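Local coordinates for metallo-beta-lactamase family protein (Thermus thermophilus, PDB 2ZO4) that probably acts as a zinc-dependent hydrolase of the metallo-beta-lactamase superfamily, holding two zinc ions in its active site, at residues P14-L19 / L40-A45; V36-G41 / K64-T69; Y76-F81 / R140-Q145. All coordinates share one frame; numbering follows the deposited sequence.

Contact 1. Residues P14-L19 / L40-A45; sequences PIPYPL and LGTRAA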
loop_
_atom_site.group_PDB
_atom_site.type_symbol
_atom_site.label_atom_id
_atom_site.label_comp_id
_atom_site.label_asym_id
_atom_site.label_seq_id
_atom_site.Cartn_x
_atom_site.Cartn_y
_atom_site.Cartn_z
ATOM N N PRO A 14 13.694 -0.002 9.067
ATOM C CA PRO A 14 13.874 1.374 8.577
ATOM C C PRO A 14 13.758 1.487 7.057
ATOM O O PRO A 14 14.251 0.628 6.329
ATOM C CB PRO A 14 15.297 1.739 9.029
ATOM C CG PRO A 14 15.670 0.703 10.054
ATOM C CD PRO A 14 14.940 -0.533 9.649
ATOM N N ILE A 15 13.091 2.544 6.601
ATOM C CA ILE A 15 12.898 2.806 5.174
ATOM C C ILE A 15 13.232 4.266 4.834
ATOM O O ILE A 15 12.958 5.169 5.631
ATOM C CB ILE A 15 11.461 2.436 4.686
ATOM C CG1 ILE A 15 10.382 3.164 5.502
ATOM C CG2 ILE A 15 11.259 0.927 4.716
ATOM C CD1 ILE A 15 8.978 3.093 4.899
ATOM N N PRO A 16 13.837 4.502 3.654
ATOM C CA PRO A 16 14.276 5.849 3.287
ATOM C C PRO A 16 13.144 6.737 2.753
ATOM O O PRO A 16 13.349 7.495 1.801
ATOM C CB PRO A 16 15.316 5.580 2.197
ATOM C CG PRO A 16 14.838 4.338 1.534
ATOM C CD PRO A 16 14.163 3.514 2.605
ATOM N N TYR A 17 11.971 6.642 3.379
ATOM C CA TYR A 17 10.787 7.408 2.985
ATOM C C TYR A 17 10.164 8.087 4.210
ATOM O O TYR A 17 10.427 7.671 5.339
ATOM C CB TYR A 17 9.774 6.502 2.267
ATOM C CG TYR A 17 10.366 5.814 1.059
ATOM C CD1 TYR A 17 10.645 6.530 -0.106
ATOM C CD2 TYR A 17 10.678 4.454 1.090
ATOM C CE1 TYR A 17 11.209 5.911 -1.214
ATOM C CE2 TYR A 17 11.242 3.823 -0.011
ATOM C CZ TYR A 17 11.504 4.559 -1.160
ATOM O OH TYR A 17 12.061 3.947 -2.256
ATOM N N PRO A 18 9.364 9.156 3.996
ATOM C CA PRO A 18 8.761 9.918 5.106
ATOM C C PRO A 18 8.064 9.082 6.192
ATOM O O PRO A 18 7.972 9.534 7.333
ATOM C CB PRO A 18 7.753 10.845 4.408
ATOM C CG PRO A 18 7.743 10.448 2.960
ATOM C CD PRO A 18 9.018 9.736 2.686
ATOM N N LEU A 19 7.589 7.883 5.848
ATOM C CA LEU A 19 6.993 6.971 6.837
ATOM C C LEU A 19 8.037 6.417 7.817
ATOM O O LEU A 19 7.696 6.028 8.937
ATOM C CB LEU A 19 6.248 5.827 6.144
ATOM N N LEU A 40 12.915 -3.466 1.655
ATOM C CA LEU A 40 13.563 -3.169 0.371
ATOM C C LEU A 40 15.089 -3.187 0.466
ATOM O O LEU A 40 15.652 -3.293 1.559
ATOM C CB LEU A 40 13.066 -1.825 -0.191
ATOM C CG LEU A 40 13.577 -0.498 0.386
ATOM C CD1 LEU A 40 13.016 0.657 -0.427
ATOM C CD2 LEU A 40 13.239 -0.331 1.868
ATOM N N GLY A 41 15.742 -3.069 -0.690
ATOM C CA GLY A 41 17.185 -3.255 -0.801
ATOM C C GLY A 41 18.019 -2.039 -0.466
ATOM O O GLY A 41 18.583 -1.401 -1.354
ATOM N N THR A 42 18.075 -1.703 0.817
ATOM C CA THR A 42 19.077 -0.773 1.328
ATOM C C THR A 42 19.909 -1.562 2.320
ATOM O O THR A 42 19.459 -2.598 2.808
ATOM C CB THR A 42 18.463 0.464 2.037
ATOM O OG1 THR A 42 17.839 0.076 3.268
ATOM C CG2 THR A 42 17.448 1.170 1.146
ATOM N N ARG A 43 21.111 -1.076 2.620
ATOM C CA ARG A 43 21.970 -1.711 3.617
ATOM C C ARG A 43 21.313 -1.703 5.002
ATOM O O ARG A 43 21.344 -2.711 5.720
ATOM C CB ARG A 43 23.345 -1.032 3.657
ATOM N N ALA A 44 20.705 -0.574 5.357
ATOM C CA ALA A 44 20.038 -0.418 6.648
ATOM C C ALA A 44 18.804 -1.314 6.798
ATOM O O ALA A 44 18.563 -1.859 7.872
ATOM C CB ALA A 44 19.674 1.040 6.886
ATOM N N ALA A 45 18.026 -1.457 5.727
ATOM C CA ALA A 45 16.833 -2.307 5.754
ATOM C C ALA A 45 17.184 -3.796 5.767
ATOM O O ALA A 45 16.637 -4.555 6.569
ATOM C CB ALA A 45 15.905 -1.977 4.591
HETATM O O HOH W 1 16.167 1.686 4.771
#
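Leu-40 packs against the loop that follows strand 8-14 and has the largest surface buried in this contact, with Pro-14 and Pro-16 next. Its two methyl groups divide the work. CD2 sits 3.7 Å from CG2 of Ile-15, the two side chains crossing at about a right angle, and it also lies 4.0 Å from CD of Pro-16. CD1 turns to Tyr-17 and touches the edge of the phenol ring near its plane, 3.7 Å from CE2. The first torsion of Leu-40 (chi1 77°) puts CG between its backbone N and carbonyl carbon, and from there CD1 and CD2 reach different residues of the loop. Pro-16 CG also covers one face of the Tyr-17 ring, offset toward the rim, and the same atom reaches toward CG2 of Thr-42.

Pro-14 adds a more polar edge. Its carbonyl oxygen lies 3.5 Å from CB of Ala-45 and accepts a hydrogen bond from a water 2.7 Å away, which is also hydrogen-bonded to Thr-42 OG1. Thr-42 is the N-cap of helix 43-55, its OG1 accepting from Ala-45 N at 2.9 Å, so the water ties the helix start to the loop. The Tyr-17 hydroxyl bonds instead to Thr-137 and Arg-140.

Ile-15 continues inward to Asp-74 and His-233, two ligands of one zinc ion, which places this part of the loop in the second shell of the metal site. The contact thus sets the turn between strands 8-14 and 21-29 against the first turn of helix 43-55, with Pro-73 of helix 73-76 beside Tyr-17.

Contact 2. Residues V36-G41 / K64-T69; sequences VDTALG and KTILLT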
loop_
_atom_site.group_PDB
_atom_site.type_symbol
_atom_site.label_atom_id
_atom_site.label_comp_id
_atom_site.label_asym_id
_atom_site.label_seq_id
_atom_site.Cartn_x
_atom_site.Cartn_y
_atom_site.Cartn_z
ATOM N N VAL A 36 5.256 -11.700 6.020
ATOM C CA VAL A 36 4.289 -10.776 5.453
ATOM C C VAL A 36 5.044 -9.469 5.196
ATOM O O VAL A 36 5.453 -8.786 6.142
ATOM C CB VAL A 36 3.069 -10.554 6.385
ATOM C CG1 VAL A 36 2.113 -9.528 5.797
ATOM C CG2 VAL A 36 2.343 -11.871 6.642
ATOM N N ASP A 37 5.238 -9.159 3.910
ATOM C CA ASP A 37 6.029 -8.007 3.437
ATOM C C ASP A 37 7.537 -8.158 3.709
ATOM O O ASP A 37 7.945 -8.988 4.526
ATOM C CB ASP A 37 5.443 -6.679 3.941
ATOM C CG ASP A 37 4.044 -6.418 3.389
ATOM O OD1 ASP A 37 3.706 -7.001 2.334
ATOM O OD2 ASP A 37 3.284 -5.635 4.002
ATOM N N THR A 38 8.359 -7.379 3.001
ATOM C CA THR A 38 9.792 -7.694 2.881
ATOM C C THR A 38 10.758 -6.511 2.972
ATOM O O THR A 38 11.965 -6.702 2.830
ATOM C CB THR A 38 10.108 -8.404 1.534
ATOM O OG1 THR A 38 9.774 -7.537 0.441
ATOM C CG2 THR A 38 9.353 -9.706 1.404
ATOM N N ALA A 39 10.238 -5.307 3.205
ATOM C CA ALA A 39 11.032 -4.076 3.097
ATOM C C ALA A 39 11.680 -3.956 1.712
ATOM O O ALA A 39 11.065 -4.320 0.706
ATOM C CB ALA A 39 12.074 -3.980 4.221
ATOM N N LEU A 40 12.915 -3.466 1.655
ATOM C CA LEU A 40 13.563 -3.169 0.371
ATOM C C LEU A 40 15.089 -3.187 0.466
ATOM O O LEU A 40 15.652 -3.293 1.559
ATOM C CB LEU A 40 13.066 -1.825 -0.191
ATOM C CG LEU A 40 13.577 -0.498 0.386
ATOM C CD1 LEU A 40 13.016 0.657 -0.427
ATOM C CD2 LEU A 40 13.239 -0.331 1.868
ATOM N N GLY A 41 15.742 -3.069 -0.690
ATOM C CA GLY A 41 17.185 -3.255 -0.801
ATOM C C GLY A 41 18.019 -2.039 -0.466
ATOM O O GLY A 41 18.583 -1.401 -1.354
ATOM N N LYS A 64 10.562 -19.346 3.525
ATOM C CA LYS A 64 10.156 -20.069 2.320
ATOM C C LYS A 64 8.849 -19.574 1.696
ATOM O O LYS A 64 8.532 -19.933 0.562
ATOM C CB LYS A 64 10.091 -21.578 2.597
ATOM C CG LYS A 64 11.464 -22.254 2.747
ATOM C CD LYS A 64 12.191 -22.352 1.405
ATOM C CE LYS A 64 13.540 -23.056 1.542
ATOM N NZ LYS A 64 14.207 -23.220 0.210
ATOM N N THR A 65 8.095 -18.759 2.434
ATOM C CA THR A 65 6.848 -18.180 1.916
ATOM C C THR A 65 6.836 -16.671 2.123
ATOM O O THR A 65 7.126 -16.182 3.221
ATOM C CB THR A 65 5.585 -18.803 2.573
ATOM O OG1 THR A 65 5.621 -20.221 2.428
ATOM C CG2 THR A 65 4.297 -18.277 1.918
ATOM N N ILE A 66 6.516 -15.942 1.057
ATOM C CA ILE A 66 6.369 -14.497 1.123
ATOM C C ILE A 66 4.934 -14.118 0.775
ATOM O O ILE A 66 4.429 -14.475 -0.294
ATOM C CB ILE A 66 7.347 -13.764 0.164
ATOM C CG1 ILE A 66 8.804 -14.204 0.397
ATOM C CG2 ILE A 66 7.177 -12.242 0.274
ATOM C CD1 ILE A 66 9.403 -13.811 1.745
ATOM N N LEU A 67 4.284 -13.401 1.689
ATOM C CA LEU A 67 2.948 -12.871 1.450
ATOM C C LEU A 67 3.013 -11.348 1.345
ATOM O O LEU A 67 3.342 -10.673 2.317
ATOM C CB LEU A 67 1.982 -13.305 2.565
ATOM C CG LEU A 67 1.873 -14.811 2.855
ATOM C CD1 LEU A 67 0.982 -15.068 4.052
ATOM C CD2 LEU A 67 1.366 -15.587 1.637
ATOM N N LEU A 68 2.709 -10.815 0.163
ATOM C CA LEU A 68 2.778 -9.370 -0.069
ATOM C C LEU A 68 1.414 -8.704 0.008
ATOM O O LEU A 68 0.484 -9.095 -0.696
ATOM C CB LEU A 68 3.424 -9.055 -1.428
ATOM C CG LEU A 68 4.872 -9.496 -1.665
ATOM C CD1 LEU A 68 5.330 -9.097 -3.067
ATOM C CD2 LEU A 68 5.818 -8.934 -0.608
ATOM N N THR A 69 1.304 -7.687 0.857
ATOM C CA THR A 69 0.079 -6.895 0.938
ATOM C C THR A 69 -0.113 -6.069 -0.332
ATOM O O THR A 69 -1.227 -5.973 -0.846
ATOM C CB THR A 69 0.054 -5.979 2.183
ATOM O OG1 THR A 69 1.169 -5.080 2.145
ATOM C CG2 THR A 69 0.102 -6.814 3.468
#
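Asp-37 reaches across to Thr-69 with both carboxylate oxygens, just beyond the point where strands 32-36 and 65-68 run side by side. From CB the chain is directed by chi1 of -64°, which sets CG anti to the carbonyl carbon and swings the carboxylate toward Thr-69. CG itself comes 3.4 Å from Thr-69 OG1. Of the two oxygens, OD1 accepts from Thr-69 N at 2.9 Å in a nearly straight bond (171°), and it also passes close to CA of Leu-68. OD2 accepts a hydrogen bond from the Thr-69 hydroxyl, OG1 lying 2.9 Å away. Each oxygen uses its syn lone pair, so one threonine grips the carboxylate with its amide and its hydroxyl together and fixes its rotation. OD2 has a further partner in ND1 of His-75, a zinc ligand; Asp-37 is therefore a second-shell residue that probably holds the imidazole in orientation and would probably make it more electron-rich.

In the metallo-beta-lactamase fold this is the parallel part of the first sheet, where the strand 65-68 leads straight into the zinc-binding histidines that begin at His-70. The register is set by a parallel bridge of Val-36 with Leu-67, to which the bond from Asp-37 N to Leu-67 O (2.9 Å) belongs. Val-36 CA lies against the same carbonyl, and its side chain crosses that of Thr-69 at about a right angle, CG1 against CG2.

Past the aspartate, Thr-38 sends its methyl to the strand: CG2 packs 3.5 Å from CG2 of Ile-66 and a little farther from CD2 of Leu-68. Its hydroxyl is engaged elsewhere, with the carbonyl oxygen of His-75, while Phe-82 of helix 79-84 touches both Thr-38 and Ile-66.

Contact 3. Residues Y76-F81 / R140-Q145; sequences YGLSGF and RVHPPQ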
loop_
_atom_site.group_PDB
_atom_site.type_symbol
_atom_site.label_atom_id
_atom_site.label_comp_id
_atom_site.label_asym_id
_atom_site.label_seq_id
_atom_site.Cartn_x
_atom_site.Cartn_y
_atom_site.Cartn_z
ATOM N N TYR A 76 7.443 -4.601 -0.957
ATOM C CA TYR A 76 7.647 -5.478 -2.108
ATOM C C TYR A 76 9.127 -5.578 -2.507
ATOM O O TYR A 76 9.514 -6.487 -3.247
ATOM C CB TYR A 76 6.789 -4.908 -3.236
ATOM C CG TYR A 76 6.952 -5.405 -4.659
ATOM C CD1 TYR A 76 5.997 -6.237 -5.237
ATOM C CD2 TYR A 76 7.998 -4.953 -5.464
ATOM C CE1 TYR A 76 6.111 -6.653 -6.566
ATOM C CE2 TYR A 76 8.128 -5.372 -6.783
ATOM C CZ TYR A 76 7.182 -6.214 -7.329
ATOM O OH TYR A 76 7.311 -6.607 -8.640
ATOM N N GLY A 77 9.941 -4.656 -1.991
ATOM C CA GLY A 77 11.328 -4.468 -2.437
ATOM C C GLY A 77 12.275 -5.659 -2.367
ATOM O O GLY A 77 13.101 -5.840 -3.257
ATOM N N LEU A 78 12.171 -6.466 -1.317
ATOM C CA LEU A 78 13.035 -7.644 -1.186
ATOM C C LEU A 78 12.414 -8.972 -1.638
ATOM O O LEU A 78 13.053 -10.022 -1.527
ATOM C CB LEU A 78 13.599 -7.769 0.235
ATOM C CG LEU A 78 14.713 -6.799 0.654
ATOM C CD1 LEU A 78 15.161 -7.085 2.081
ATOM C CD2 LEU A 78 15.904 -6.863 -0.299
ATOM N N SER A 79 11.186 -8.928 -2.154
ATOM C CA SER A 79 10.469 -10.152 -2.539
ATOM C C SER A 79 11.221 -11.001 -3.571
ATOM O O SER A 79 11.237 -12.228 -3.476
ATOM C CB SER A 79 9.048 -9.841 -3.017
ATOM O OG SER A 79 9.042 -8.966 -4.131
ATOM N N GLY A 80 11.839 -10.340 -4.546
ATOM C CA GLY A 80 12.657 -11.017 -5.550
ATOM C C GLY A 80 13.943 -11.593 -4.982
ATOM O O GLY A 80 14.444 -12.596 -5.490
ATOM N N PHE A 81 14.477 -10.957 -3.935
ATOM C CA PHE A 81 15.665 -11.459 -3.236
ATOM C C PHE A 81 15.337 -12.764 -2.524
ATOM O O PHE A 81 16.029 -13.768 -2.705
ATOM C CB PHE A 81 16.226 -10.420 -2.246
ATOM C CG PHE A 81 17.246 -10.984 -1.270
ATOM C CD1 PHE A 81 18.525 -11.348 -1.701
ATOM C CD2 PHE A 81 16.927 -11.145 0.078
ATOM C CE1 PHE A 81 19.468 -11.870 -0.806
ATOM C CE2 PHE A 81 17.864 -11.662 0.984
ATOM C CZ PHE A 81 19.135 -12.027 0.539
ATOM N N ARG A 140 16.467 -0.040 -5.514
ATOM C CA ARG A 140 16.266 -0.684 -4.215
ATOM C C ARG A 140 15.198 -1.784 -4.284
ATOM O O ARG A 140 14.931 -2.469 -3.292
ATOM C CB ARG A 140 15.880 0.365 -3.163
ATOM C CG ARG A 140 16.829 1.554 -3.092
ATOM C CD ARG A 140 16.611 2.384 -1.845
ATOM N NE ARG A 140 15.507 3.329 -1.977
ATOM C CZ ARG A 140 15.642 4.653 -1.990
ATOM N NH1 ARG A 140 16.842 5.214 -1.871
ATOM N NH2 ARG A 140 14.566 5.419 -2.117
ATOM N N VAL A 141 14.598 -1.948 -5.460
ATOM C CA VAL A 141 13.521 -2.912 -5.643
ATOM C C VAL A 141 13.977 -4.120 -6.455
ATOM O O VAL A 141 14.538 -3.976 -7.543
ATOM C CB VAL A 141 12.272 -2.259 -6.283
ATOM C CG1 VAL A 141 11.224 -3.309 -6.634
ATOM C CG2 VAL A 141 11.686 -1.207 -5.342
ATOM N N HIS A 142 13.722 -5.304 -5.902
ATOM C CA HIS A 142 14.025 -6.573 -6.557
ATOM C C HIS A 142 12.711 -7.297 -6.815
ATOM O O HIS A 142 12.217 -8.015 -5.941
ATOM C CB HIS A 142 14.950 -7.418 -5.678
ATOM C CG HIS A 142 16.210 -6.714 -5.286
ATOM N ND1 HIS A 142 17.416 -6.936 -5.920
ATOM C CD2 HIS A 142 16.449 -5.770 -4.344
ATOM C CE1 HIS A 142 18.343 -6.168 -5.377
ATOM N NE2 HIS A 142 17.782 -5.450 -4.420
ATOM N N PRO A 143 12.124 -7.094 -8.007
ATOM C CA PRO A 143 10.817 -7.670 -8.327
ATOM C C PRO A 143 10.864 -9.194 -8.467
ATOM O O PRO A 143 11.838 -9.727 -9.003
ATOM C CB PRO A 143 10.466 -7.027 -9.678
ATOM C CG PRO A 143 11.415 -5.876 -9.832
ATOM C CD PRO A 143 12.651 -6.299 -9.129
ATOM N N PRO A 144 9.821 -9.892 -7.976
ATOM C CA PRO A 144 9.743 -11.339 -8.140
ATOM C C PRO A 144 9.477 -11.689 -9.599
ATOM O O PRO A 144 8.806 -10.930 -10.304
ATOM C CB PRO A 144 8.547 -11.733 -7.260
ATOM C CG PRO A 144 7.704 -10.519 -7.197
ATOM C CD PRO A 144 8.659 -9.358 -7.243
ATOM N N GLN A 145 10.016 -12.821 -10.044
ATOM C CA GLN A 145 9.854 -13.265 -11.426
ATOM C C GLN A 145 8.589 -14.083 -11.603
ATOM O O GLN A 145 7.872 -13.922 -12.593
ATOM C CB GLN A 145 11.069 -14.074 -11.883
ATOM C CG GLN A 145 12.153 -13.230 -12.533
ATOM C CD GLN A 145 12.760 -12.228 -11.582
ATOM O OE1 GLN A 145 13.256 -12.597 -10.517
ATOM N NE2 GLN A 145 12.719 -10.945 -11.955
#
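Two backbone hydrogen bonds join Gly-77 and Gly-80 to the two ends of His-142. The amide of His-142 donates to Gly-77 O at 2.8 Å, in the carbonyl plane and on a lone pair. Its carbonyl in turn takes the amide of Gly-80 at 2.7 Å, a more bent bond (133°) whose donor is tilted from the carbonyl plane. At both glycines the chains come close: CA of Gly-80 is 3.9 Å from Pro-144 N.

Within the type I turn from Tyr-76 to Ser-79, Tyr-76 O accepts twice, from Ser-79 N and from Ser-79 OG, the latter at 2.7 Å. The serine oxygen also lies over the centre of one face of the Tyr-76 ring and 3.2 Å from CD of Pro-144. With CG anti to the backbone N (chi1 168°), the ring of Tyr-76 reaches the other loop, where Val-141 CG1 meets its edge in plane, 3.7 Å from CE2. The phenol oxygen lies among the carbons of Pro-143 and Pro-144 and bonds to ND1 of His-100, while Trp-103 stacks on the ring.

Pro-143 and Pro-144 have no amide proton to offer, and the polar link across runs through N and O of His-142, while apolar packing round the tyrosine ring, one residue after the zinc ligand His-75, does the rest.

The three contacts are joined through residues 36-41 and Arg-140. Contacts 1 and 2 share Leu-40 and Gly-41, their centres about 14 Å apart, while contacts 2 and 3 lie closer, at about 9 Å. Gly-41 N is 2.8 Å from Arg-140 O, a probable hydrogen bond that ties contact 3 to both others, and Arg-140 NH2 lies 2.9 Å from Tyr-17 OH of contact 1. All three lie outside the first shell of the two-zinc site: the nearest side chains, Ile-15, Thr-69 and Tyr-76, are about 6, 7 and 9 Å from a zinc ion in contacts 1, 2 and 3.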